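Local coordinates for protein sulfite dehydrogenase (Paracoccus pantotrophus, PDB 2XTS) that probably oxidises protein-bound sulfane sulfur at a molybdopterin-held molybdenum centre and passes the electrons on to heme c of a partner cytochrome, at residues A[129-134]-A[384-389]; A[135-140]-A[272-277]; A[266-271]-A[374-379]; A[284-289]-A[329-334]; A[297-302]-A[341-346]. All blocks are in the same frame, centred on the assembly; numbering follows the deposited sequence.

Contact 1. Residues A[129-134]-A[384-389]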
# COMPACT_ATOMS: atom_id res chain seq x y z
N GLY A 129 -26.71 16.01 -12.31
CA GLY A 129 -27.81 16.97 -12.36
C GLY A 129 -27.62 18.16 -11.45
O GLY A 129 -28.56 18.94 -11.27
N GLY A 130 -26.44 18.32 -10.87
CA GLY A 130 -26.19 19.41 -9.93
C GLY A 130 -25.14 19.06 -8.91
O GLY A 130 -24.37 18.14 -9.10
N ALA A 131 -25.05 19.86 -7.86
CA ALA A 131 -24.11 19.66 -6.76
C ALA A 131 -24.90 19.08 -5.59
O ALA A 131 -25.83 19.72 -5.10
CB ALA A 131 -23.49 20.97 -6.39
N GLN A 132 -24.62 17.84 -5.22
CA GLN A 132 -25.46 17.15 -4.24
C GLN A 132 -24.71 16.79 -2.97
O GLN A 132 -25.20 17.08 -1.90
CB GLN A 132 -26.11 15.90 -4.85
CG GLN A 132 -27.09 16.20 -6.00
CD GLN A 132 -28.09 15.10 -6.27
OE1 GLN A 132 -27.96 13.98 -5.77
NE2 GLN A 132 -29.09 15.41 -7.07
N LEU A 133 -23.54 16.17 -3.06
CA LEU A 133 -22.84 15.69 -1.87
C LEU A 133 -21.63 16.58 -1.56
O LEU A 133 -21.06 17.19 -2.44
CB LEU A 133 -22.43 14.20 -2.02
CG LEU A 133 -23.56 13.17 -2.14
CD1 LEU A 133 -23.01 11.82 -2.43
CD2 LEU A 133 -24.37 13.11 -0.87
N GLU A 134 -21.30 16.65 -0.28
CA GLU A 134 -20.32 17.60 0.24
C GLU A 134 -19.01 16.91 0.62
O GLU A 134 -18.88 16.39 1.74
CB GLU A 134 -20.93 18.28 1.46
CG GLU A 134 -22.22 19.05 1.16
CD GLU A 134 -22.92 19.53 2.41
OE1 GLU A 134 -22.23 20.09 3.28
OE2 GLU A 134 -24.16 19.33 2.52
N VAL A 384 -15.05 25.37 2.44
CA VAL A 384 -14.96 25.00 1.03
C VAL A 384 -16.25 24.28 0.64
O VAL A 384 -16.69 23.37 1.34
CB VAL A 384 -13.73 24.09 0.78
CG1 VAL A 384 -13.62 23.72 -0.67
CG2 VAL A 384 -12.45 24.76 1.26
N GLU A 385 -16.84 24.66 -0.50
CA GLU A 385 -18.10 24.07 -0.95
C GLU A 385 -18.01 23.45 -2.33
O GLU A 385 -17.31 23.93 -3.23
CB GLU A 385 -19.19 25.16 -1.01
CG GLU A 385 -19.76 25.59 0.34
CD GLU A 385 -21.02 26.43 0.24
OE1 GLU A 385 -21.77 26.26 -0.73
OE2 GLU A 385 -21.26 27.23 1.17
N ASN A 386 -18.78 22.38 -2.51
CA ASN A 386 -19.11 21.83 -3.80
C ASN A 386 -20.18 22.70 -4.45
O ASN A 386 -21.27 22.87 -3.87
CB ASN A 386 -19.68 20.42 -3.62
CG ASN A 386 -20.13 19.79 -4.91
OD1 ASN A 386 -19.80 20.26 -6.00
ND2 ASN A 386 -20.95 18.75 -4.80
N VAL A 387 -19.84 23.31 -5.58
CA VAL A 387 -20.73 24.17 -6.34
C VAL A 387 -20.68 23.83 -7.81
O VAL A 387 -19.72 23.23 -8.25
CB VAL A 387 -20.39 25.68 -6.16
CG1 VAL A 387 -20.49 26.07 -4.69
CG2 VAL A 387 -19.05 26.04 -6.73
N GLU A 388 -21.71 24.24 -8.56
CA GLU A 388 -21.60 24.43 -10.01
C GLU A 388 -21.54 25.91 -10.27
O GLU A 388 -22.10 26.70 -9.51
CB GLU A 388 -22.78 23.85 -10.79
CG GLU A 388 -22.86 22.36 -10.73
CD GLU A 388 -23.82 21.76 -11.75
OE1 GLU A 388 -24.59 22.49 -12.40
OE2 GLU A 388 -23.84 20.52 -11.90
N ILE A 389 -20.87 26.27 -11.36
CA ILE A 389 -20.83 27.64 -11.82
C ILE A 389 -21.19 27.67 -13.31
O ILE A 389 -20.99 26.71 -14.04
CB ILE A 389 -19.45 28.30 -11.58
CG1 ILE A 389 -18.31 27.52 -12.24
CG2 ILE A 389 -19.23 28.53 -10.09
CD1 ILE A 389 -16.98 28.28 -12.17
O HOH W 1 -27.12 21.71 -12.82
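Asn386 and Glu388 reach from one edge strand to the loop 129-134. The strand 384-389 is outermost, within this chain, in the antiparallel sheet of the Mo-co dimerisation domain. The loop belongs to the molybdopterin-binding domain and runs nearly antiparallel to the strand, but the two are joined by side chains rather than by a ladder. Asn386 points at the loop. Asn386 ND2 donates a hydrogen bond to Leu133 O at 2.8 Å; a chi1 of 177° turns the amide away from the strand's N and toward the loop. The donor stands 17° out of the carbonyl plane. Glu127 OE1 is a second acceptor for ND2. The methyl of Ala131 lies beside the same amide, its CB 3.7 Å from Asn386 ND2 and 4.2 Å from Val387 CA. Glu127 also holds the backbone N of Gln132 and of Leu133 through OE2, so one carboxylate positions both the loop and the amide that meets it. Two residues along the strand, the extended chain of Glu388 brings its carboxylate to Gly130. The charge of that carboxylate is met by Lys355 and Arg359, both through OE2. Val387 to Ile389 also pair with a strand of the cytochrome chain, and the sheet continues across the interface. A water donates to Glu388 OE1 at 2.7 Å and weakly to Gly129 O, while Glu388 OE2 lies 3.3 Å from Gly130 CA.

Contact 2. Residues A[135-140]-A[272-277]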
# COMPACT_ATOMS: atom_id res chain seq x y z
N GLY A 135 -18.06 16.90 -0.30
CA GLY A 135 -16.76 16.28 -0.07
C GLY A 135 -16.33 15.42 -1.21
O GLY A 135 -17.12 14.61 -1.70
N CYS A 136 -15.06 15.52 -1.60
CA CYS A 136 -14.56 14.69 -2.68
C CYS A 136 -14.56 13.20 -2.33
O CYS A 136 -14.62 12.38 -3.24
CB CYS A 136 -13.18 15.15 -3.18
SG CYS A 136 -11.87 15.09 -1.96
N GLN A 137 -14.53 12.83 -1.06
CA GLN A 137 -14.72 11.42 -0.71
C GLN A 137 -16.01 10.92 -1.37
O GLN A 137 -16.08 9.81 -1.91
CB GLN A 137 -14.83 11.26 0.81
CG GLN A 137 -15.19 9.86 1.23
CD GLN A 137 -14.77 9.53 2.64
OE1 GLN A 137 -14.66 10.43 3.48
NE2 GLN A 137 -14.53 8.25 2.91
N TYR A 138 -17.06 11.76 -1.32
CA TYR A 138 -18.39 11.36 -1.80
C TYR A 138 -18.55 11.54 -3.30
O TYR A 138 -19.15 10.71 -3.97
CB TYR A 138 -19.48 12.15 -1.04
CG TYR A 138 -19.31 11.99 0.44
CD1 TYR A 138 -19.62 10.80 1.07
CD2 TYR A 138 -18.78 13.01 1.20
CE1 TYR A 138 -19.41 10.63 2.41
CE2 TYR A 138 -18.55 12.84 2.55
CZ TYR A 138 -18.89 11.66 3.15
OH TYR A 138 -18.65 11.45 4.48
N THR A 139 -18.05 12.65 -3.83
CA THR A 139 -18.29 12.95 -5.23
C THR A 139 -17.25 12.35 -6.19
O THR A 139 -17.51 12.26 -7.39
CB THR A 139 -18.46 14.49 -5.44
OG1 THR A 139 -17.37 15.21 -4.87
CG2 THR A 139 -19.73 14.98 -4.80
N GLN A 140 -16.10 11.88 -5.67
CA GLN A 140 -15.06 11.27 -6.48
C GLN A 140 -14.45 10.00 -5.87
O GLN A 140 -13.54 9.44 -6.46
CB GLN A 140 -13.95 12.29 -6.81
CG GLN A 140 -14.28 13.34 -7.89
CD GLN A 140 -15.06 14.54 -7.36
OE1 GLN A 140 -15.09 14.81 -6.17
NE2 GLN A 140 -15.63 15.31 -8.26
N SER A 272 -10.74 21.08 0.02
CA SER A 272 -11.98 20.48 -0.44
C SER A 272 -12.97 20.60 0.73
O SER A 272 -12.57 21.00 1.82
CB SER A 272 -11.77 19.03 -0.91
OG SER A 272 -11.36 18.20 0.18
N PRO A 273 -14.25 20.22 0.54
CA PRO A 273 -15.19 20.48 1.64
C PRO A 273 -14.85 19.83 2.99
O PRO A 273 -15.13 20.43 4.02
CB PRO A 273 -16.51 19.94 1.09
CG PRO A 273 -16.38 20.19 -0.40
CD PRO A 273 -14.94 19.86 -0.72
N GLN A 274 -14.25 18.65 2.98
CA GLN A 274 -13.82 17.98 4.20
C GLN A 274 -12.46 18.45 4.68
O GLN A 274 -11.99 17.97 5.70
CB GLN A 274 -13.74 16.47 3.97
CG GLN A 274 -15.06 15.77 3.68
CD GLN A 274 -14.84 14.46 2.97
OE1 GLN A 274 -14.43 14.44 1.81
NE2 GLN A 274 -15.08 13.34 3.68
N VAL A 275 -11.78 19.31 3.92
CA VAL A 275 -10.44 19.79 4.22
C VAL A 275 -10.43 21.32 4.11
O VAL A 275 -9.88 21.91 3.18
CB VAL A 275 -9.38 19.19 3.27
CG1 VAL A 275 -7.96 19.53 3.77
CG2 VAL A 275 -9.54 17.70 3.12
N PRO A 276 -11.10 21.98 5.05
CA PRO A 276 -11.10 23.45 5.07
C PRO A 276 -9.74 24.04 5.35
O PRO A 276 -8.88 23.37 5.93
CB PRO A 276 -12.04 23.77 6.22
CG PRO A 276 -11.92 22.60 7.12
CD PRO A 276 -11.82 21.44 6.21
N ILE A 277 -9.55 25.28 4.94
CA ILE A 277 -8.33 26.01 5.25
C ILE A 277 -8.51 26.65 6.62
O ILE A 277 -9.30 27.57 6.75
CB ILE A 277 -8.02 27.09 4.21
CG1 ILE A 277 -8.08 26.52 2.79
CG2 ILE A 277 -6.67 27.73 4.52
CD1 ILE A 277 -7.96 27.61 1.73
O HOH W 2 -13.68 16.91 0.66
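The side-chain amide of Gln274 meets the first turn of helix 136-140 with both its oxygen and its nitrogen. Gln274 OE1 accepts from Gln137 N at 3.3 Å. Gln274 NE2 donates to Gln137 OE1 at 2.9 Å, in the carbonyl plane and on a lone pair. Gln137 NE2 is satisfied by the carbonyls of Lys38 and Phe55. Gln274 NE2 has a further acceptor in Ala193 O of the cytochrome chain, which also takes the Tyr138 hydroxyl. One water links four polar atoms. It accepts from Cys136 N and Gln274 N, and donates to Ser272 OG at 2.7 Å and Gln274 OE1 at 2.8 Å. Ser272 OG is also bonded to Thr269 O. Gly135 takes the N-cap position, and its carbonyl O accepts from Tyr138 N and Thr139 N. The proline ring packs on this glycine, with Pro273 CB 3.7 Å from Gly135 N. Gln274 lies in a type I turn, Ser272 to Val275, of the dimerisation domain, while the helix belongs to the molybdopterin-binding domain. First-turn N-H groups lack partners within the helix; here Gln274 OE1 serves Gln137 N and the water Cys136 N, so one glutamine and one water supply them.

Contact 3. Residues A[266-271]-A[374-379]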
# COMPACT_ATOMS: atom_id res chain seq x y z
N SER A 266 -9.96 14.41 -13.09
CA SER A 266 -9.17 14.90 -11.98
C SER A 266 -10.04 15.49 -10.91
O SER A 266 -11.18 15.88 -11.15
CB SER A 266 -8.18 15.98 -12.41
OG SER A 266 -8.82 17.19 -12.75
N VAL A 267 -9.47 15.62 -9.74
CA VAL A 267 -10.10 16.31 -8.63
C VAL A 267 -9.05 16.84 -7.68
O VAL A 267 -8.06 16.16 -7.40
CB VAL A 267 -11.14 15.42 -7.86
CG1 VAL A 267 -10.49 14.17 -7.23
CG2 VAL A 267 -11.90 16.25 -6.82
N ILE A 268 -9.25 18.07 -7.20
CA ILE A 268 -8.48 18.64 -6.11
C ILE A 268 -8.97 18.04 -4.79
O ILE A 268 -10.13 18.19 -4.41
CB ILE A 268 -8.60 20.18 -6.11
CG1 ILE A 268 -7.86 20.74 -7.34
CG2 ILE A 268 -8.00 20.76 -4.84
CD1 ILE A 268 -8.20 22.21 -7.68
N THR A 269 -8.08 17.33 -4.10
CA THR A 269 -8.43 16.69 -2.84
C THR A 269 -8.24 17.60 -1.64
O THR A 269 -8.87 17.39 -0.62
CB THR A 269 -7.66 15.37 -2.67
OG1 THR A 269 -6.25 15.62 -2.74
CG2 THR A 269 -8.02 14.41 -3.80
N SER A 270 -7.38 18.61 -1.77
CA SER A 270 -7.30 19.64 -0.77
C SER A 270 -6.77 20.93 -1.35
O SER A 270 -5.89 20.92 -2.16
CB SER A 270 -6.43 19.21 0.40
OG SER A 270 -5.07 19.27 0.04
N PRO A 271 -7.39 22.05 -0.97
CA PRO A 271 -8.61 22.20 -0.16
C PRO A 271 -9.80 21.50 -0.81
O PRO A 271 -9.85 21.36 -2.03
CB PRO A 271 -8.85 23.73 -0.14
CG PRO A 271 -7.61 24.34 -0.56
CD PRO A 271 -6.91 23.35 -1.46
N GLN A 374 -14.59 19.45 -11.64
CA GLN A 374 -15.13 19.78 -10.33
C GLN A 374 -14.70 21.19 -9.91
O GLN A 374 -13.54 21.57 -10.11
CB GLN A 374 -14.60 18.77 -9.30
CG GLN A 374 -15.03 19.05 -7.87
CD GLN A 374 -16.53 18.92 -7.64
OE1 GLN A 374 -17.22 19.87 -7.22
NE2 GLN A 374 -17.04 17.76 -7.93
N THR A 375 -15.61 21.95 -9.33
CA THR A 375 -15.32 23.28 -8.81
C THR A 375 -15.49 23.28 -7.30
O THR A 375 -16.48 22.76 -6.77
CB THR A 375 -16.31 24.30 -9.37
OG1 THR A 375 -16.31 24.23 -10.80
CG2 THR A 375 -15.96 25.73 -8.94
N TRP A 376 -14.51 23.86 -6.60
CA TRP A 376 -14.66 24.14 -5.17
C TRP A 376 -14.73 25.65 -4.94
O TRP A 376 -13.85 26.41 -5.41
CB TRP A 376 -13.47 23.66 -4.33
CG TRP A 376 -13.14 22.20 -4.41
CD1 TRP A 376 -11.89 21.70 -4.58
CD2 TRP A 376 -14.03 21.06 -4.30
NE1 TRP A 376 -11.93 20.33 -4.58
CE2 TRP A 376 -13.22 19.91 -4.41
CE3 TRP A 376 -15.40 20.90 -4.08
CZ2 TRP A 376 -13.75 18.63 -4.36
CZ3 TRP A 376 -15.91 19.63 -4.01
CH2 TRP A 376 -15.10 18.52 -4.16
N TRP A 377 -15.75 26.08 -4.22
CA TRP A 377 -15.82 27.46 -3.75
C TRP A 377 -15.12 27.57 -2.40
O TRP A 377 -15.60 27.04 -1.42
CB TRP A 377 -17.27 27.91 -3.67
CG TRP A 377 -17.49 29.31 -3.21
CD1 TRP A 377 -16.70 30.39 -3.41
CD2 TRP A 377 -18.64 29.79 -2.51
NE1 TRP A 377 -17.28 31.52 -2.88
CE2 TRP A 377 -18.48 31.18 -2.34
CE3 TRP A 377 -19.82 29.18 -2.06
CZ2 TRP A 377 -19.43 31.97 -1.68
CZ3 TRP A 377 -20.77 29.97 -1.39
CH2 TRP A 377 -20.56 31.34 -1.22
N VAL A 378 -13.98 28.26 -2.39
CA VAL A 378 -13.26 28.55 -1.16
C VAL A 378 -13.72 29.92 -0.68
O VAL A 378 -13.55 30.91 -1.38
CB VAL A 378 -11.73 28.55 -1.36
CG1 VAL A 378 -10.99 28.88 -0.05
CG2 VAL A 378 -11.25 27.21 -1.90
N LYS A 379 -14.28 29.95 0.50
CA LYS A 379 -14.84 31.17 1.08
C LYS A 379 -13.79 31.89 1.92
O LYS A 379 -12.75 31.33 2.25
CB LYS A 379 -16.10 30.86 1.90
CG LYS A 379 -17.19 30.23 1.03
CD LYS A 379 -18.49 29.93 1.76
CE LYS A 379 -18.40 28.67 2.57
NZ LYS A 379 -19.72 28.31 3.12
O HOH W 3 -11.87 18.42 -11.99
O HOH W 4 -11.04 19.66 -8.86
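Trp376 has CG anti to its carbonyl carbon (chi1 -58°), and with chi2 at 133° the indole N-H is brought to the backbone of strand 265-270. Trp376 NE1 donates to Ile268 O at 2.8 Å. The oxygen lies close to the ring plane, but the donor stands 26° out of the carbonyl plane. Ile268 and the indole run antiparallel alongside each other, with Ile268 CB 3.9 Å from Trp376 CD1. Val267 turns CG2 anti to its own N, and Val267 CG2 meets Trp376 CZ2 at 3.9 Å. Pro271 O approaches Trp376 CD1 at 3.3 Å. Cys136, Ser272 and Pro273 also pack on the indole, and Val384 on the base of the Trp376 side chain. Two waters bridge the backbones: one joins Gln374 N to Ser266 O, and the other accepts from Ile268 N at 2.9 Å and donates weakly to Gln374 O. The strands 265-270 and 375-378 belong to one antiparallel sheet but are not neighbours in it. The former pairs with strand 282-291, where Thr269 and Ser270 form a classic beta bulge opposite Ser287. The buried indole N-H is satisfied by a main-chain carbonyl, which fixes the indole against the strand at Ile268.

Contact 4. Residues A[284-289]-A[329-334]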
# COMPACT_ATOMS: atom_id res chain seq x y z
N LEU A 284 -0.16 27.80 0.78
CA LEU A 284 -1.24 26.82 0.72
C LEU A 284 -0.87 25.80 -0.33
O LEU A 284 -0.54 26.17 -1.47
CB LEU A 284 -2.55 27.51 0.33
CG LEU A 284 -3.81 26.66 0.23
CD1 LEU A 284 -4.23 26.12 1.58
CD2 LEU A 284 -4.92 27.46 -0.40
N VAL A 285 -0.95 24.52 0.04
CA VAL A 285 -0.77 23.43 -0.91
C VAL A 285 -2.11 23.05 -1.54
O VAL A 285 -3.08 22.76 -0.84
CB VAL A 285 -0.17 22.19 -0.22
CG1 VAL A 285 -0.17 20.99 -1.20
CG2 VAL A 285 1.24 22.51 0.34
N ILE A 286 -2.18 23.11 -2.86
CA ILE A 286 -3.27 22.51 -3.61
C ILE A 286 -2.79 21.14 -4.06
O ILE A 286 -1.77 21.03 -4.73
CB ILE A 286 -3.72 23.37 -4.83
CG1 ILE A 286 -4.20 24.74 -4.30
CG2 ILE A 286 -4.74 22.61 -5.66
CD1 ILE A 286 -4.61 25.70 -5.37
N SER A 287 -3.51 20.09 -3.65
CA SER A 287 -3.14 18.71 -3.96
C SER A 287 -4.31 18.04 -4.66
O SER A 287 -5.45 18.32 -4.32
CB SER A 287 -2.84 17.95 -2.67
OG SER A 287 -2.43 16.64 -2.91
N GLY A 288 -4.02 17.14 -5.60
CA GLY A 288 -5.10 16.35 -6.14
C GLY A 288 -4.66 15.18 -6.96
O GLY A 288 -3.47 14.87 -7.07
N LEU A 289 -5.67 14.51 -7.51
CA LEU A 289 -5.49 13.30 -8.29
C LEU A 289 -5.99 13.49 -9.73
O LEU A 289 -6.99 14.15 -9.97
CB LEU A 289 -6.28 12.15 -7.68
CG LEU A 289 -5.73 11.62 -6.37
CD1 LEU A 289 -6.78 10.79 -5.64
CD2 LEU A 289 -4.44 10.85 -6.64
N LEU A 329 0.05 22.16 -6.72
CA LEU A 329 0.33 23.56 -7.04
C LEU A 329 0.39 24.30 -5.72
O LEU A 329 -0.53 24.24 -4.92
CB LEU A 329 -0.75 24.18 -7.95
CG LEU A 329 -0.51 25.63 -8.40
CD1 LEU A 329 0.56 25.68 -9.49
CD2 LEU A 329 -1.76 26.35 -8.87
N ASP A 330 1.52 24.97 -5.49
CA ASP A 330 1.70 25.75 -4.29
C ASP A 330 1.35 27.19 -4.58
O ASP A 330 1.87 27.76 -5.53
CB ASP A 330 3.13 25.58 -3.81
CG ASP A 330 3.45 24.13 -3.48
OD1 ASP A 330 2.79 23.61 -2.56
OD2 ASP A 330 4.36 23.52 -4.11
N ILE A 331 0.48 27.76 -3.75
CA ILE A 331 0.11 29.18 -3.90
C ILE A 331 0.30 29.95 -2.60
O ILE A 331 0.53 29.38 -1.54
CB ILE A 331 -1.34 29.36 -4.44
CG1 ILE A 331 -2.39 28.99 -3.37
CG2 ILE A 331 -1.53 28.56 -5.72
CD1 ILE A 331 -3.81 29.50 -3.69
N ASP A 332 0.18 31.28 -2.70
CA ASP A 332 0.18 32.15 -1.55
C ASP A 332 -1.23 32.73 -1.43
O ASP A 332 -1.59 33.64 -2.18
CB ASP A 332 1.25 33.24 -1.76
CG ASP A 332 1.43 34.14 -0.56
OD1 ASP A 332 0.63 34.09 0.39
OD2 ASP A 332 2.41 34.92 -0.58
N TRP A 333 -2.03 32.20 -0.51
CA TRP A 333 -3.45 32.59 -0.41
C TRP A 333 -3.59 33.92 0.34
O TRP A 333 -3.20 34.03 1.50
CB TRP A 333 -4.26 31.49 0.27
CG TRP A 333 -5.75 31.77 0.28
CD1 TRP A 333 -6.52 32.25 -0.75
CD2 TRP A 333 -6.63 31.60 1.39
NE1 TRP A 333 -7.82 32.37 -0.35
CE2 TRP A 333 -7.93 31.96 0.95
CE3 TRP A 333 -6.47 31.16 2.70
CZ2 TRP A 333 -9.03 31.93 1.80
CZ3 TRP A 333 -7.55 31.10 3.53
CH2 TRP A 333 -8.83 31.48 3.08
N ASP A 334 -4.15 34.92 -0.35
CA ASP A 334 -4.36 36.25 0.24
C ASP A 334 -5.69 36.36 1.01
O ASP A 334 -6.04 37.43 1.48
CB ASP A 334 -4.22 37.36 -0.82
CG ASP A 334 -5.27 37.28 -1.91
OD1 ASP A 334 -6.18 36.44 -1.82
OD2 ASP A 334 -5.19 38.11 -2.86
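Leu284 and Ile331 lie side by side on one face of an antiparallel beta ladder, pointing the same way. Leu284 CB is 4.0 Å from Ile331 CG1. The ladder joins strands 282-291 and 325-333, neighbours in the eight-stranded sheet of the Mo-co dimerisation domain. Their short axes approach to 4.9 Å, at 150° between directions. Leu284 with Ile331 and Ile286 with Leu329 are hydrogen-bonded pairs. Each is closed by two backbone bonds, one in each direction. Val285 with Asp330, between them, is a non-hydrogen-bonded pair. On the face of Leu284, Ile286 CD1 reaches Ile331 CG2 diagonally at 4.2 Å. Leu284 CD2 also meets Trp333 CB at 4.1 Å. The torsions of Leu284 (chi1 -179°, chi2 67°) bring CD2 near both Trp333 CB and Ile331 CD1. A second layer covers this apolar face. Ile277 packs on Leu284 and Trp333. Leu340 and Ile268 pack on Ile286, and Met338 lies against Ile331 and Trp333. The indole N-H of Trp333 bonds to Ser336 O. The other face is more polar and meets the second subunit, where Phe109 of that subunit packs on Val285 and Pro110 of that subunit on Asp330. Across this face Asp330 lies alongside Val285. Its OD2 forms a salt bridge with Arg314, while Asp330 OD1 rests 3.5 Å from Val285 CG2.

Contact 5. Residues A[297-302]-A[341-346]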
# COMPACT_ATOMS: atom_id res chain seq x y z
N ILE A 297 -1.50 10.42 -17.93
CA ILE A 297 -1.70 11.85 -17.76
C ILE A 297 -0.42 12.56 -18.20
O ILE A 297 0.66 12.17 -17.82
CB ILE A 297 -2.04 12.19 -16.27
CG1 ILE A 297 -3.40 11.63 -15.89
CG2 ILE A 297 -1.95 13.70 -16.01
CD1 ILE A 297 -4.55 12.12 -16.66
N THR A 298 -0.56 13.62 -18.99
CA THR A 298 0.58 14.41 -19.41
C THR A 298 0.68 15.72 -18.68
O THR A 298 1.77 16.22 -18.49
CB THR A 298 0.56 14.65 -20.91
OG1 THR A 298 -0.66 15.27 -21.29
CG2 THR A 298 0.73 13.35 -21.66
N ARG A 299 -0.45 16.30 -18.27
CA ARG A 299 -0.45 17.46 -17.41
C ARG A 299 -1.77 17.67 -16.73
O ARG A 299 -2.79 17.09 -17.12
CB ARG A 299 0.01 18.72 -18.14
CG ARG A 299 -1.04 19.47 -18.86
CD ARG A 299 -0.47 20.77 -19.46
NE ARG A 299 -1.55 21.61 -19.93
CZ ARG A 299 -2.11 21.49 -21.13
NH1 ARG A 299 -1.69 20.56 -21.98
NH2 ARG A 299 -3.10 22.29 -21.48
N VAL A 300 -1.72 18.47 -15.67
CA VAL A 300 -2.90 18.94 -14.99
C VAL A 300 -2.82 20.45 -14.85
O VAL A 300 -1.83 20.97 -14.36
CB VAL A 300 -3.11 18.30 -13.59
CG1 VAL A 300 -4.43 18.76 -12.99
CG2 VAL A 300 -3.01 16.77 -13.69
N ASP A 301 -3.86 21.14 -15.30
CA ASP A 301 -3.98 22.59 -15.12
C ASP A 301 -4.90 22.87 -13.93
O ASP A 301 -5.88 22.14 -13.73
CB ASP A 301 -4.51 23.26 -16.38
CG ASP A 301 -3.59 23.08 -17.57
OD1 ASP A 301 -2.37 22.95 -17.41
OD2 ASP A 301 -4.14 23.05 -18.70
N VAL A 302 -4.60 23.91 -13.17
CA VAL A 302 -5.38 24.33 -12.03
C VAL A 302 -5.82 25.79 -12.23
O VAL A 302 -5.03 26.63 -12.68
CB VAL A 302 -4.57 24.14 -10.74
CG1 VAL A 302 -5.25 24.83 -9.56
CG2 VAL A 302 -4.37 22.69 -10.46
N GLN A 341 -10.52 24.76 -9.66
CA GLN A 341 -10.79 23.70 -10.61
C GLN A 341 -9.49 23.05 -11.04
O GLN A 341 -8.44 23.71 -11.06
CB GLN A 341 -11.47 24.25 -11.86
CG GLN A 341 -12.82 24.88 -11.65
CD GLN A 341 -13.46 25.33 -12.93
OE1 GLN A 341 -12.78 25.59 -13.92
NE2 GLN A 341 -14.79 25.40 -12.93
N SER A 342 -9.57 21.78 -11.41
CA SER A 342 -8.47 21.10 -12.04
C SER A 342 -8.95 20.48 -13.35
O SER A 342 -10.11 20.05 -13.47
CB SER A 342 -7.85 20.06 -11.11
OG SER A 342 -8.77 19.07 -10.71
N ARG A 343 -8.04 20.43 -14.32
CA ARG A 343 -8.35 19.93 -15.66
C ARG A 343 -7.21 19.04 -16.14
O ARG A 343 -6.09 19.53 -16.37
CB ARG A 343 -8.55 21.11 -16.62
CG ARG A 343 -8.87 20.78 -18.04
CD ARG A 343 -9.05 22.08 -18.83
NE ARG A 343 -7.78 22.81 -18.99
CZ ARG A 343 -7.67 24.03 -19.52
NH1 ARG A 343 -8.75 24.71 -19.89
NH2 ARG A 343 -6.47 24.59 -19.64
N ALA A 344 -7.48 17.74 -16.28
CA ALA A 344 -6.48 16.78 -16.74
C ALA A 344 -6.35 16.72 -18.25
O ALA A 344 -7.34 16.91 -18.97
CB ALA A 344 -6.84 15.41 -16.24
N VAL A 345 -5.15 16.42 -18.73
CA VAL A 345 -4.86 16.18 -20.12
C VAL A 345 -4.13 14.85 -20.19
O VAL A 345 -3.25 14.59 -19.38
CB VAL A 345 -3.99 17.28 -20.74
CG1 VAL A 345 -3.77 17.01 -22.25
CG2 VAL A 345 -4.61 18.66 -20.47
N ASP A 346 -4.54 13.97 -21.11
CA ASP A 346 -3.84 12.71 -21.27
C ASP A 346 -3.04 12.65 -22.57
O ASP A 346 -3.10 13.56 -23.40
CB ASP A 346 -4.76 11.49 -21.06
CG ASP A 346 -5.74 11.24 -22.17
OD1 ASP A 346 -5.43 11.56 -23.35
OD2 ASP A 346 -6.81 10.67 -21.86
O HOH W 5 -1.09 15.33 -24.53
O HOH W 6 -5.69 21.11 -18.80
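Asp301 OD2 is gripped by two arginines. Arg343 NH2 donates to Asp301 OD2 at 2.9 Å from the neighbouring strand; the oxygen lies in the guanidinium plane, while the donor comes from the anti side, 27° out of the carboxylate plane. Arg299, from the same strand as Asp301, comes side-on: NE meets OD1 and NH2 meets OD2 on its syn lone pair. Asp301 OD1 also bonds to Thr312 OG1. The carboxylate probably offsets the like charges of the two arginines, whose NH2 atoms are 4.5 Å apart. Arg343 bends at chi3 (69°) to turn back toward Asp301. A water accepts from Arg343 NE at 2.7 Å and donates to Arg343 O. Val345 CG2 sits over the centre of one face of the Arg299 guanidinium. The backbones form an antiparallel ladder with a classic bulge, where Thr298 and Arg299 both face Val345. Thr298 N donates to Val345 O at 2.9 Å, and Arg299 N only weakly. On the opposite face, Phe327 of strand 325-333 packs on Val300, Val302 and Ser342. Pro163 of the cytochrome chain packs on Arg299, and Met165 of that chain on Arg343. In the sheet, strand 297-303 lies between strands 311-316 and 338-346.

Overall arrangement
Contacts 3, 4 and 5 lie within the Mo-co dimerisation domain, and all five contacts except contact 2 involve its eight-stranded antiparallel sheet. Contacts 1 and 2 join this domain to loop 129-134 and helix 136-140 of the molybdopterin-binding domain. Contacts 2 and 3 are closest, with centres about 7 Å apart, and share the surroundings of Trp376. Contacts 1 and 4 are about 20 Å apart between centres. Along the chain, 129-134 and 135-140 come first, then 266-271, 272-277 and the strands of contacts 4 and 5, then 374-379 and 384-389. The domains meet at strand 384-389 and at the turn after strand 265-270, where the cytochrome also binds, while contact 4 faces the second subunit.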